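Local coordinates for bifunctional protein FolD (Thermus thermophilus, PDB 6V6Y) that probably oxidises 5,10-methylenetetrahydrofolate to the 5,10-methenyl form with NADP+ and then hydrolyses that product to 10-formyltetrahydrofolate, at residues A45-K50 / L92-L97; D117-L122 / L134-P139; T138-V143 / A172-R177; V223-V228 / T251-G256. All coordinates share one frame; numbering follows the deposited sequence.

Contact 1 (A45-K50 / L92-L97); sequences AYVRLK and LVQLPL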
# COMPACT_ATOMS: atom_id res chain seq x y z
N ALA A 45 -2.49 10.60 28.14
CA ALA A 45 -1.46 9.66 28.59
C ALA A 45 -0.45 9.34 27.47
O ALA A 45 0.76 9.28 27.72
CB ALA A 45 -2.12 8.38 29.10
N TYR A 46 -0.94 9.12 26.25
CA TYR A 46 -0.05 8.82 25.12
C TYR A 46 0.94 9.95 24.88
O TYR A 46 2.15 9.71 24.76
CB TYR A 46 -0.87 8.57 23.85
CG TYR A 46 -1.25 7.13 23.67
CD1 TYR A 46 -0.40 6.11 24.08
CD2 TYR A 46 -2.48 6.77 23.09
CE1 TYR A 46 -0.74 4.78 23.91
CE2 TYR A 46 -2.83 5.44 22.92
CZ TYR A 46 -1.95 4.45 23.34
OH TYR A 46 -2.28 3.11 23.18
N VAL A 47 0.46 11.19 24.78
CA VAL A 47 1.38 12.28 24.45
C VAL A 47 2.35 12.51 25.59
O VAL A 47 3.54 12.76 25.36
CB VAL A 47 0.62 13.56 24.06
CG1 VAL A 47 -0.50 13.25 23.07
CG2 VAL A 47 0.10 14.32 25.28
N ARG A 48 1.88 12.37 26.83
CA ARG A 48 2.78 12.52 27.97
C ARG A 48 3.93 11.53 27.90
O ARG A 48 5.06 11.85 28.27
CB ARG A 48 1.98 12.35 29.27
CG ARG A 48 2.84 12.42 30.51
CD ARG A 48 2.05 12.02 31.74
NE ARG A 48 0.97 12.96 32.03
CZ ARG A 48 0.00 12.73 32.91
NH1 ARG A 48 -0.02 11.58 33.59
NH2 ARG A 48 -0.94 13.65 33.12
N LEU A 49 3.66 10.32 27.39
CA LEU A 49 4.70 9.31 27.27
C LEU A 49 5.64 9.60 26.09
O LEU A 49 6.86 9.39 26.18
CB LEU A 49 4.02 7.96 27.15
CG LEU A 49 4.73 6.71 26.66
CD1 LEU A 49 5.99 6.46 27.48
CD2 LEU A 49 3.73 5.55 26.78
N LYS A 50 5.10 10.08 24.97
CA LYS A 50 5.96 10.49 23.86
C LYS A 50 6.86 11.66 24.26
O LYS A 50 8.06 11.66 23.97
CB LYS A 50 5.11 10.86 22.65
CG LYS A 50 4.18 9.72 22.21
CD LYS A 50 3.17 10.16 21.14
CE LYS A 50 2.27 8.97 20.69
NZ LYS A 50 1.84 9.11 19.27
N LEU A 92 3.65 16.08 14.92
CA LEU A 92 2.85 14.93 15.27
C LEU A 92 1.51 15.46 15.75
O LEU A 92 1.48 16.34 16.60
CB LEU A 92 3.54 14.12 16.37
CG LEU A 92 3.11 12.72 16.79
CD1 LEU A 92 4.12 12.25 17.81
CD2 LEU A 92 1.71 12.69 17.37
N VAL A 93 0.41 14.94 15.20
CA VAL A 93 -0.93 15.28 15.66
C VAL A 93 -1.51 14.06 16.35
O VAL A 93 -1.58 12.97 15.76
CB VAL A 93 -1.82 15.76 14.51
CG1 VAL A 93 -3.14 16.27 15.07
CG2 VAL A 93 -1.14 16.87 13.72
N GLN A 94 -1.93 14.23 17.60
CA GLN A 94 -2.45 13.12 18.38
C GLN A 94 -3.88 12.82 17.94
O GLN A 94 -4.73 13.71 17.95
CB GLN A 94 -2.39 13.46 19.87
CG GLN A 94 -2.95 12.38 20.76
CD GLN A 94 -2.16 11.09 20.64
OE1 GLN A 94 -0.93 11.08 20.68
NE2 GLN A 94 -2.88 9.98 20.46
N LEU A 95 -4.13 11.58 17.55
CA LEU A 95 -5.47 11.17 17.17
C LEU A 95 -6.16 10.50 18.34
O LEU A 95 -5.50 9.98 19.24
CB LEU A 95 -5.42 10.22 15.96
CG LEU A 95 -4.58 10.84 14.86
CD1 LEU A 95 -4.31 9.87 13.72
CD2 LEU A 95 -5.23 12.14 14.36
N PRO A 96 -7.50 10.51 18.38
CA PRO A 96 -8.42 11.04 17.37
C PRO A 96 -8.61 12.54 17.45
O PRO A 96 -8.52 13.14 18.52
CB PRO A 96 -9.73 10.34 17.71
CG PRO A 96 -9.68 10.23 19.20
CD PRO A 96 -8.22 10.03 19.57
N LEU A 97 -8.88 13.15 16.31
CA LEU A 97 -9.24 14.55 16.30
C LEU A 97 -10.74 14.68 16.56
O LEU A 97 -11.50 13.74 16.32
CB LEU A 97 -8.84 15.18 14.97
CG LEU A 97 -7.34 15.48 14.96
CD1 LEU A 97 -6.81 15.77 13.56
CD2 LEU A 97 -7.10 16.67 15.87

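Contact 2 (D117-L122 / L134-P139); sequences DGFHPL and LFPCTP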
# COMPACT_ATOMS: atom_id res chain seq x y z
N ASP A 117 4.88 10.51 12.05
CA ASP A 117 3.92 9.40 12.10
C ASP A 117 3.72 8.70 10.75
O ASP A 117 3.08 7.63 10.71
CB ASP A 117 2.56 9.90 12.63
CG ASP A 117 2.32 9.54 14.10
OD1 ASP A 117 2.94 8.59 14.62
OD2 ASP A 117 1.47 10.20 14.73
N GLY A 118 4.20 9.28 9.65
CA GLY A 118 4.18 8.61 8.36
C GLY A 118 2.84 8.50 7.68
O GLY A 118 2.66 7.63 6.82
N PHE A 119 1.88 9.37 8.02
CA PHE A 119 0.53 9.28 7.47
C PHE A 119 0.35 10.09 6.19
O PHE A 119 -0.64 9.87 5.48
CB PHE A 119 -0.50 9.72 8.52
CG PHE A 119 -0.57 8.81 9.72
CD1 PHE A 119 -0.23 7.47 9.62
CD2 PHE A 119 -0.99 9.30 10.96
CE1 PHE A 119 -0.29 6.62 10.73
CE2 PHE A 119 -1.06 8.47 12.07
CZ PHE A 119 -0.70 7.13 11.96
N HIS A 120 1.26 11.00 5.88
CA HIS A 120 1.10 11.80 4.68
C HIS A 120 1.11 10.91 3.44
O HIS A 120 1.97 10.01 3.33
CB HIS A 120 2.21 12.85 4.59
CG HIS A 120 1.98 13.86 3.51
ND1 HIS A 120 2.11 13.56 2.17
CD2 HIS A 120 1.62 15.17 3.56
CE1 HIS A 120 1.85 14.63 1.45
NE2 HIS A 120 1.55 15.62 2.27
N PRO A 121 0.19 11.10 2.50
CA PRO A 121 0.11 10.16 1.36
C PRO A 121 1.42 10.02 0.60
O PRO A 121 1.65 8.97 -0.00
CB PRO A 121 -1.00 10.75 0.49
CG PRO A 121 -1.11 12.21 0.92
CD PRO A 121 -0.80 12.18 2.40
N LEU A 122 2.31 11.02 0.64
CA LEU A 122 3.62 10.86 0.02
C LEU A 122 4.47 9.84 0.76
O LEU A 122 5.22 9.07 0.14
CB LEU A 122 4.35 12.21 -0.07
CG LEU A 122 5.87 12.16 -0.39
CD1 LEU A 122 6.17 11.44 -1.71
CD2 LEU A 122 6.54 13.55 -0.40
N LEU A 134 9.37 8.39 5.66
CA LEU A 134 9.04 8.21 7.07
C LEU A 134 7.77 7.37 7.16
O LEU A 134 6.71 7.79 6.69
CB LEU A 134 8.87 9.57 7.75
CG LEU A 134 10.07 10.54 7.76
CD1 LEU A 134 9.66 11.94 8.18
CD2 LEU A 134 11.13 10.01 8.68
N PHE A 135 7.87 6.20 7.77
CA PHE A 135 6.83 5.17 7.81
C PHE A 135 6.20 5.06 9.20
O PHE A 135 6.81 5.48 10.20
CB PHE A 135 7.44 3.83 7.41
CG PHE A 135 8.13 3.88 6.09
CD1 PHE A 135 7.62 4.65 5.05
CD2 PHE A 135 9.29 3.15 5.87
CE1 PHE A 135 8.26 4.72 3.84
CE2 PHE A 135 9.93 3.19 4.64
CZ PHE A 135 9.42 3.98 3.62
N PRO A 136 4.98 4.52 9.30
CA PRO A 136 4.27 4.55 10.59
C PRO A 136 4.98 3.76 11.69
O PRO A 136 5.69 2.78 11.44
CB PRO A 136 2.90 3.95 10.24
CG PRO A 136 2.73 4.28 8.72
CD PRO A 136 4.12 4.00 8.21
N CYS A 137 4.80 4.23 12.92
CA CYS A 137 5.69 3.83 14.01
C CYS A 137 5.38 2.44 14.54
O CYS A 137 6.30 1.68 14.87
CB CYS A 137 5.62 4.83 15.16
SG CYS A 137 6.15 6.46 14.72
N THR A 138 4.10 2.10 14.70
CA THR A 138 3.81 0.75 15.19
C THR A 138 4.26 -0.31 14.21
O THR A 138 4.95 -1.25 14.63
CB THR A 138 2.32 0.62 15.53
OG1 THR A 138 1.97 1.60 16.51
CG2 THR A 138 2.03 -0.78 16.07
N PRO A 139 3.96 -0.21 12.91
CA PRO A 139 4.50 -1.23 11.99
C PRO A 139 6.02 -1.32 12.03
O PRO A 139 6.57 -2.42 12.09
CB PRO A 139 4.00 -0.77 10.60
CG PRO A 139 2.82 0.09 10.86
CD PRO A 139 3.04 0.72 12.23
O HOH W 1 2.75 6.33 13.05

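Contact 3 (T138-V143 / A172-R177); sequences TPLGVV and AGLLLR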
# COMPACT_ATOMS: atom_id res chain seq x y z
N THR A 138 4.10 2.10 14.70
CA THR A 138 3.81 0.75 15.19
C THR A 138 4.26 -0.31 14.21
O THR A 138 4.95 -1.25 14.63
CB THR A 138 2.32 0.62 15.53
OG1 THR A 138 1.97 1.60 16.51
CG2 THR A 138 2.03 -0.78 16.07
N PRO A 139 3.96 -0.21 12.91
CA PRO A 139 4.50 -1.23 11.99
C PRO A 139 6.02 -1.32 12.03
O PRO A 139 6.57 -2.42 12.09
CB PRO A 139 4.00 -0.77 10.60
CG PRO A 139 2.82 0.09 10.86
CD PRO A 139 3.04 0.72 12.23
N LEU A 140 6.72 -0.18 11.98
CA LEU A 140 8.17 -0.20 12.13
C LEU A 140 8.57 -0.93 13.39
O LEU A 140 9.51 -1.72 13.39
CB LEU A 140 8.73 1.23 12.15
CG LEU A 140 8.81 1.96 10.81
CD1 LEU A 140 9.06 3.46 11.02
CD2 LEU A 140 9.89 1.35 9.90
N GLY A 141 7.83 -0.70 14.48
CA GLY A 141 8.19 -1.31 15.74
C GLY A 141 7.94 -2.81 15.73
O GLY A 141 8.70 -3.57 16.34
N VAL A 142 6.90 -3.24 15.04
CA VAL A 142 6.61 -4.67 14.94
C VAL A 142 7.69 -5.37 14.13
O VAL A 142 8.24 -6.40 14.55
CB VAL A 142 5.21 -4.88 14.36
CG1 VAL A 142 5.02 -6.30 13.91
CG2 VAL A 142 4.17 -4.44 15.41
N VAL A 143 8.05 -4.82 12.97
CA VAL A 143 9.11 -5.41 12.16
C VAL A 143 10.42 -5.46 12.96
O VAL A 143 11.06 -6.51 13.07
CB VAL A 143 9.28 -4.65 10.83
CG1 VAL A 143 10.47 -5.18 10.07
CG2 VAL A 143 8.02 -4.77 9.96
N ALA A 172 1.62 -4.54 6.51
CA ALA A 172 1.68 -5.45 5.36
C ALA A 172 2.73 -4.98 4.36
O ALA A 172 3.52 -5.80 3.86
CB ALA A 172 0.31 -5.55 4.70
N GLY A 173 2.78 -3.68 4.08
CA GLY A 173 3.78 -3.16 3.16
C GLY A 173 5.20 -3.38 3.65
O GLY A 173 6.09 -3.73 2.86
N LEU A 174 5.45 -3.14 4.94
CA LEU A 174 6.80 -3.34 5.47
C LEU A 174 7.19 -4.82 5.47
O LEU A 174 8.34 -5.16 5.17
CB LEU A 174 6.92 -2.75 6.87
CG LEU A 174 6.79 -1.23 6.92
CD1 LEU A 174 6.97 -0.72 8.36
CD2 LEU A 174 7.78 -0.54 5.97
N LEU A 175 6.25 -5.71 5.79
CA LEU A 175 6.57 -7.14 5.77
C LEU A 175 6.92 -7.63 4.37
O LEU A 175 7.77 -8.52 4.22
CB LEU A 175 5.43 -7.94 6.34
CG LEU A 175 5.22 -7.72 7.83
CD1 LEU A 175 3.83 -8.22 8.24
CD2 LEU A 175 6.33 -8.40 8.63
N LEU A 176 6.29 -7.08 3.33
CA LEU A 176 6.65 -7.48 1.97
C LEU A 176 8.09 -7.13 1.65
O LEU A 176 8.76 -7.85 0.91
CB LEU A 176 5.74 -6.82 0.93
CG LEU A 176 4.35 -7.41 0.80
CD1 LEU A 176 3.52 -6.37 0.08
CD2 LEU A 176 4.37 -8.78 0.08
N ARG A 177 8.56 -6.00 2.18
CA ARG A 177 9.96 -5.63 1.97
C ARG A 177 10.92 -6.60 2.64
O ARG A 177 12.08 -6.67 2.24
CB ARG A 177 10.22 -4.23 2.50
CG ARG A 177 9.55 -3.14 1.75
CD ARG A 177 10.10 -1.86 2.32
NE ARG A 177 9.55 -0.71 1.68
CZ ARG A 177 10.15 0.47 1.63
NH1 ARG A 177 11.32 0.63 2.21
NH2 ARG A 177 9.58 1.50 1.01

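Contact 4 (V223-V228 / T251-G256); sequences VVDVGV and TPVPGG. With NAP (NADP nicotinamide-adenine-dinucleotide phosphate), chain B.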
# COMPACT_ATOMS: atom_id res chain seq x y z
N VAL A 223 3.56 -14.80 17.89
CA VAL A 223 2.33 -14.01 17.99
C VAL A 223 2.68 -12.62 18.52
O VAL A 223 3.25 -12.48 19.61
CB VAL A 223 1.30 -14.71 18.89
CG1 VAL A 223 0.05 -13.84 19.02
CG2 VAL A 223 0.95 -16.09 18.31
N VAL A 224 2.30 -11.59 17.75
CA VAL A 224 2.54 -10.19 18.08
C VAL A 224 1.19 -9.53 18.33
O VAL A 224 0.33 -9.51 17.44
CB VAL A 224 3.31 -9.48 16.96
CG1 VAL A 224 3.48 -8.01 17.27
CG2 VAL A 224 4.67 -10.16 16.75
N ASP A 225 0.99 -8.99 19.53
CA ASP A 225 -0.31 -8.50 19.98
C ASP A 225 -0.28 -6.97 20.07
O ASP A 225 0.25 -6.41 21.03
CB ASP A 225 -0.65 -9.12 21.33
CG ASP A 225 -2.07 -8.82 21.79
OD1 ASP A 225 -2.77 -8.00 21.17
OD2 ASP A 225 -2.48 -9.44 22.80
N VAL A 226 -0.89 -6.31 19.09
CA VAL A 226 -0.88 -4.85 19.04
C VAL A 226 -2.02 -4.24 19.84
O VAL A 226 -2.01 -3.03 20.11
CB VAL A 226 -0.93 -4.38 17.56
CG1 VAL A 226 -0.73 -2.87 17.43
CG2 VAL A 226 0.12 -5.12 16.72
N GLY A 227 -3.00 -5.03 20.27
CA GLY A 227 -4.16 -4.47 20.92
C GLY A 227 -3.82 -3.83 22.26
O GLY A 227 -2.92 -4.27 22.98
N VAL A 228 -4.54 -2.77 22.58
CA VAL A 228 -4.41 -2.14 23.90
C VAL A 228 -5.83 -1.83 24.36
O VAL A 228 -6.40 -0.79 24.01
CB VAL A 228 -3.54 -0.87 23.84
CG1 VAL A 228 -3.70 -0.05 25.12
CG2 VAL A 228 -2.07 -1.23 23.60
N THR A 251 4.00 -11.68 22.41
CA THR A 251 4.16 -10.30 22.90
C THR A 251 3.26 -10.04 24.10
O THR A 251 2.03 -10.20 23.99
CB THR A 251 3.83 -9.32 21.75
OG1 THR A 251 4.98 -9.20 20.90
CG2 THR A 251 3.41 -7.92 22.25
N PRO A 252 3.81 -9.66 25.25
CA PRO A 252 2.96 -9.32 26.40
C PRO A 252 2.25 -7.99 26.16
O PRO A 252 2.67 -7.18 25.35
CB PRO A 252 3.95 -9.21 27.56
CG PRO A 252 5.22 -8.73 26.87
CD PRO A 252 5.24 -9.52 25.59
N VAL A 253 1.15 -7.79 26.89
CA VAL A 253 0.47 -6.51 26.96
C VAL A 253 0.26 -6.21 28.44
O VAL A 253 -0.36 -7.01 29.15
CB VAL A 253 -0.88 -6.51 26.21
CG1 VAL A 253 -1.55 -5.17 26.34
CG2 VAL A 253 -0.68 -6.86 24.73
N PRO A 254 0.79 -5.10 28.98
CA PRO A 254 1.56 -4.07 28.27
C PRO A 254 3.01 -4.52 28.11
O PRO A 254 3.31 -5.67 28.46
CB PRO A 254 1.46 -2.86 29.19
CG PRO A 254 1.42 -3.50 30.60
CD PRO A 254 0.82 -4.89 30.44
N GLY A 255 3.89 -3.67 27.58
CA GLY A 255 5.30 -3.99 27.48
C GLY A 255 5.74 -4.78 26.26
O GLY A 255 6.91 -5.18 26.19
N GLY A 256 4.85 -5.01 25.30
CA GLY A 256 5.29 -5.68 24.09
C GLY A 256 5.46 -4.68 22.96
O GLY A 256 6.52 -4.04 22.83
PA NAP B . -9.00 0.13 13.71
O1A NAP B . -9.63 0.87 14.83
O2A NAP B . -9.05 0.92 12.46
O5B NAP B . -9.71 -1.30 13.53
C5B NAP B . -8.92 -2.47 13.58
C4B NAP B . -9.32 -3.45 12.49
O4B NAP B . -9.56 -4.72 13.04
C3B NAP B . -10.58 -3.04 11.75
O3B NAP B . -10.23 -2.46 10.51
C2B NAP B . -11.39 -4.32 11.58
O2B NAP B . -11.49 -4.72 10.23
C1B NAP B . -10.62 -5.37 12.37
N9A NAP B . -11.52 -6.05 13.33
C8A NAP B . -12.17 -5.47 14.39
N7A NAP B . -12.89 -6.42 15.02
C5A NAP B . -12.71 -7.60 14.38
C6A NAP B . -13.21 -8.87 14.61
N6A NAP B . -14.04 -9.10 15.63
N1A NAP B . -12.85 -9.91 13.77
C2A NAP B . -11.99 -9.67 12.72
N3A NAP B . -11.50 -8.40 12.50
C4A NAP B . -11.85 -7.38 13.31
O3 NAP B . -7.49 -0.26 14.10
PN NAP B . -6.38 0.47 15.01
O1N NAP B . -6.56 1.94 14.88
O2N NAP B . -5.07 -0.14 14.73
O5D NAP B . -6.85 0.03 16.49
C5D NAP B . -6.84 -1.33 16.85
C4D NAP B . -6.27 -1.51 18.25
O4D NAP B . -4.86 -1.36 18.24
C3D NAP B . -6.82 -0.46 19.20
O3D NAP B . -7.42 -1.09 20.31
C2D NAP B . -5.63 0.34 19.65
O2D NAP B . -5.69 0.56 21.04
C1D NAP B . -4.44 -0.54 19.31
N1N NAP B . -3.27 0.27 18.95
C2N NAP B . -2.13 0.15 19.68
C3N NAP B . -1.01 0.91 19.37
C7N NAP B . 0.27 0.68 20.11
O7N NAP B . 1.37 1.53 19.86
N7N NAP B . 0.34 -0.31 20.99
C4N NAP B . -1.05 1.79 18.30
C5N NAP B . -2.22 1.91 17.55
C6N NAP B . -3.33 1.14 17.89
P2B NAP B . -12.46 -3.96 9.18
O1X NAP B . -11.79 -2.70 8.71
O2X NAP B . -12.70 -4.87 8.00
O3X NAP B . -13.77 -3.63 9.85
O HOH W 2 -0.70 -10.81 24.43

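Contact 1 (A45-K50 / L92-L97)
Leu92 meets Lys50 first, with its CD1 4.0 Å from Lys50 CD. The two side chains cross at about a right angle, and Leu92 CD2 lies 4.1 Å from Lys50 NZ. Val34 and Leu265 close in on Leu92 from neighbouring elements. This is the three-layer core of the N-terminal catalytic domain: strand 90-93 runs parallel to strand 31-37, with backbone bonds from Leu92 and Gln94 to Ile35, and helix 41-57 packs on that sheet. Tyr46 and Lys50, one helical turn apart, form the Tyr-x-x-x-Lys pattern of this family, which probably faces the folate site. Gln94 then does most of the touching. Its CG stands anti to the backbone N (chi1 179°) and the chain bends at chi2, carrying the amide toward helix 41-57. Val47 CG1 lies along the Gln94 chain from CB to OE1, 3.5 Å from Gln94 CG and 3.3 Å from Gln94 OE1. That oxygen is buried without a hydrogen-bonding partner; Lys50 NZ stays 3.7 Å from Gln94 OE1. The other end is fixed, since Gln94 NE2 donates to a lone pair of Leu95 O over 2.9 Å. Tyr46 flanks the amide obliquely, the ring and amide planes 24° apart.

Contact 2 (D117-L122 / L134-P139)
Backbone makes the tightest approach: Gly118 CA sits 3.1 Å from Leu134 O, a closeness possible because Gly118 has no side chain, and its phi is positive (73°). Next to it, Pro136 CA points a C-H at Asp117 O over 3.3 Å, with an angle of 145° at the hydrogen. Water supplies the conventional hydrogen bonds. One molecule donates to both Asp117 O and Asp117 OD1 (2.8 Å to Asp117 OD1) and accepts from Cys137 N at 2.9 Å, tying the first turn of helix 137-148 to the loop. Apolar contact is modest: Pro136 CB approaches the Phe119 ring obliquely, 4.2 Å from Phe119 CE1. Asp117 O sits over one face of the Phe119 ring, offset toward the rim. Within 117-122 His120 is an N-cap, its ND1 accepting in the ring plane from Leu122 N (3.0 Å, 165°), and it starts helix 121-129. The loop leading into helix 121-129 thus meets the start of helix 137-148 where the catalytic and NAD(P)-binding domains adjoin. Thr138, just after Pro136 and Cys137, makes a weak hydrogen bond to the cofactor's carboxamide oxygen, so this junction borders the cleft between the domains.

Contact 3 (T138-V143 / A172-R177)
Residues 138-143 and 172-177 are both helical and run in broadly the same direction, their axes 9.6 Å apart at closest approach and crossing at -36°. The backbones come nearest at two places, Pro139 CA 7.2 Å from Leu174 CA and Val143 CA 7.1 Å from Leu175 CA. No hydrogen bond links the two segments, and the side-chain contacts are all apolar. Leu174 carries them. With CG anti to the carbonyl carbon (chi1 -66°), its CD1 branch reaches the opposite helix where Pro139 and Leu140 follow each other: Leu174 CD1 is 3.7 Å from Pro139 CB and equally near the backbone atom Leu140 N. The branch end of Leu140 comes in at a slant, Leu140 CD2 standing 3.9 Å from Leu174 CD1; although Leu140 sets out away from helix 168-177, its end swings back. One turn on, Val143 points toward Leu174 and uses a single methyl for two partners. Its CG2 lies 3.9 Å from Leu174 CB, and the same Val143 CG2 is 4.2 Å from Leu175 CD2, the tip of a side chain that leaves its backbone to one side of the interface and whose end bends nearer. Leu171 extends the packing, touching Pro139, Val142 and Val143, and Leu175 also rests on Val182 of strand 181-185. Helix 168-177 is the crossover between strands 157-161 and 181-185, a beta-alpha-beta unit of the Rossmann-like NADP-binding domain. Helix 137-148 lies against it in the same layer, so the contact is the side-by-side helix packing of a Rossmann fold.

Contact 4 (V223-V228 / T251-G256)
Thr251 buries its hydroxyl against strand 222-225 with nothing to bond to: OG1 is 3.9 Å from Val224 CA and 4.1 Å from Val224 CG1. The threonine is held instead through its backbone, Thr251 N donating to Val223 O over 3.0 Å at 156°, the hydrogen bond that joins the two segments. With OG1 beside the backbone N (chi1 -81°), its methyl CG2 stands anti to that N and lies 3.7 Å from Asp225 O. Val253 packs across the Asp225 side chain at about a right angle, its CG2 3.7 Å from Asp225 OD2, while CG1 reaches Gly227 O. A water donates to both Asp225 OD2 and Thr251 O, bridging strand and loop. On the other side of 223-228 the cofactor is bound: Val226 O comes 3.2 Å from nicotinamide C2N, and the ribose O2D makes a weak hydrogen bond to Val228 O. Asp225 OD1 accepts from Gly227 N, an Asx turn that shapes the chain between Val226 and Val228, and also from Asp238 N. OD2 takes Val239 N besides the water. Four donors on one buried carboxylate would favour its ionised form and fix its rotation, so the aspartate probably steadies the turn that borders the nicotinamide.

Contact 1 comes first along the chain, inside the N-terminal catalytic domain, and the other three follow in the NAD(P)-binding half. Contact 2 lies about 15 Å from contact 1, centre to centre, and touches it through Leu92 with Asp117 and Leu95 with Phe119. Contacts 2 and 3, centres about 11 Å apart, share Thr138 and Pro139 at the start of helix 137-148. That helix also packs on contact 4, Thr138 on Val226 and Val142 on Val224. Contacts 1 and 4 lie about 19 Å apart, centre to centre, yet Tyr46 reaches Val228 beside the cofactor. Both domains therefore meet around the nicotinamide, consistent with the reaction site lying in the cleft between them.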